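Local coordinates for protein profilin II (PDB 1D1J) that binds actin and poly-L-proline and, like other profilins, probably regulates the assembly of actin filaments, at residues Val100-Gly103 with Ala108-Ile111. Numbering follows the deposited sequence.
Sequences VAVG and ALVI
Val102 faces Ile111 directly across an antiparallel strand pair and Leu109 diagonally, all three on one face, and each of its methyls serves a different neighbour. With CG1 anti to the backbone N (chi1 174°), that methyl lies beside the carbonyl carbon and meets Leu109, the distance from Val102 CG1 to Leu109 CG being 3.8 Å; the two side chains cross at a slant. CG2 faces Ile111 more loosely, with Val102 CG2 and Ile111 CG1 4.4 Å apart. Ile111 turns its other branch to Val100: Ile111 CG2, also anti to its own N, lies 4.0 Å from Val100 CG1. Four branched aliphatic side chains thus share this face, where Met85 and Ile87 of the next strand, together with Phe39 and Ile42, extend the apolar layer.

The backbone evidence fixes the register. Gly103 and Val110 form a hydrogen-bonded pair whose two bonds, Gly103 N to Val110 O and Val110 N to Gly103 O, are both 2.7 Å; the second is the straighter, at 170° against 153°, and both donors lie in the carbonyl plane. Val102 and Ile111 are the adjoining non-hydrogen-bonded pair. Val110 O, already bonded to Gly103 N, also receives Val102 CA at 3.2 Å in a CA-H...O contact. Val110 CB and CG2 lie near Gly103 O. Gly103 puts no side chain beside Val110, where there would be little space for one. Val110 and Ala101 belong to the opposite face, which helix 120-136 covers through Leu130, Leu123 and Ala127. Strands 99-104 and 108-114 form a beta hairpin, flanked by strands 84-89 and 16-23, in the middle of the antiparallel sheet of the profilin fold.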
loop_
_atom_site.group_PDB
_atom_site.type_symbol
_atom_site.label_atom_id
_atom_site.label_comp_id
_atom_site.label_asym_id
_atom_site.label_seq_id
_atom_site.Cartn_x
_atom_site.Cartn_y
_atom_site.Cartn_z
ATOM N N VAL A 100 9.933 -20.914 -2.000
ATOM C CA VAL A 100 9.614 -20.149 -3.205
ATOM C C VAL A 100 8.310 -19.412 -2.969
ATOM O O VAL A 100 7.448 -19.903 -2.243
ATOM C CB VAL A 100 9.405 -21.115 -4.417
ATOM C CG1 VAL A 100 8.822 -20.376 -5.625
ATOM C CG2 VAL A 100 10.721 -21.817 -4.776
ATOM N N ALA A 101 8.171 -18.222 -3.539
ATOM C CA ALA A 101 6.918 -17.485 -3.396
ATOM C C ALA A 101 6.454 -16.965 -4.751
ATOM O O ALA A 101 7.276 -16.626 -5.611
ATOM C CB ALA A 101 7.049 -16.328 -2.393
ATOM N N VAL A 102 5.134 -16.955 -4.937
ATOM C CA VAL A 102 4.510 -16.473 -6.159
ATOM C C VAL A 102 3.640 -15.282 -5.788
ATOM O O VAL A 102 2.923 -15.321 -4.793
ATOM C CB VAL A 102 3.627 -17.569 -6.819
ATOM C CG1 VAL A 102 2.867 -16.995 -8.023
ATOM C CG2 VAL A 102 4.489 -18.741 -7.265
ATOM N N GLY A 103 3.740 -14.215 -6.572
ATOM C CA GLY A 103 2.950 -13.018 -6.335
ATOM C C GLY A 103 2.199 -12.687 -7.609
ATOM O O GLY A 103 2.815 -12.431 -8.638
ATOM N N ALA A 108 0.888 -10.246 -14.665
ATOM C CA ALA A 108 2.243 -10.676 -14.351
ATOM C C ALA A 108 2.372 -11.457 -13.040
ATOM O O ALA A 108 1.687 -11.173 -12.057
ATOM C CB ALA A 108 3.158 -9.460 -14.333
ATOM N N LEU A 109 3.316 -12.392 -13.025
ATOM C CA LEU A 109 3.583 -13.245 -11.871
ATOM C C LEU A 109 5.018 -13.012 -11.340
ATOM O O LEU A 109 5.991 -13.134 -12.079
ATOM C CB LEU A 109 3.418 -14.707 -12.296
ATOM C CG LEU A 109 2.531 -15.727 -11.582
ATOM C CD1 LEU A 109 1.081 -15.308 -11.620
ATOM C CD2 LEU A 109 2.712 -17.093 -12.254
ATOM N N VAL A 110 5.133 -12.597 -10.082
ATOM C CA VAL A 110 6.428 -12.381 -9.423
ATOM C C VAL A 110 6.822 -13.729 -8.796
ATOM O O VAL A 110 6.039 -14.333 -8.064
ATOM C CB VAL A 110 6.316 -11.311 -8.277
ATOM C CG1 VAL A 110 7.659 -11.131 -7.576
ATOM C CG2 VAL A 110 5.820 -9.972 -8.825
ATOM N N ILE A 111 8.003 -14.233 -9.121
ATOM C CA ILE A 111 8.442 -15.507 -8.550
ATOM C C ILE A 111 9.848 -15.379 -7.959
ATOM O O ILE A 111 10.784 -14.964 -8.634
ATOM C CB ILE A 111 8.384 -16.676 -9.587
ATOM C CG1 ILE A 111 7.013 -16.702 -10.272
ATOM C CG2 ILE A 111 8.618 -18.024 -8.886
ATOM C CD1 ILE A 111 6.823 -17.856 -11.221
#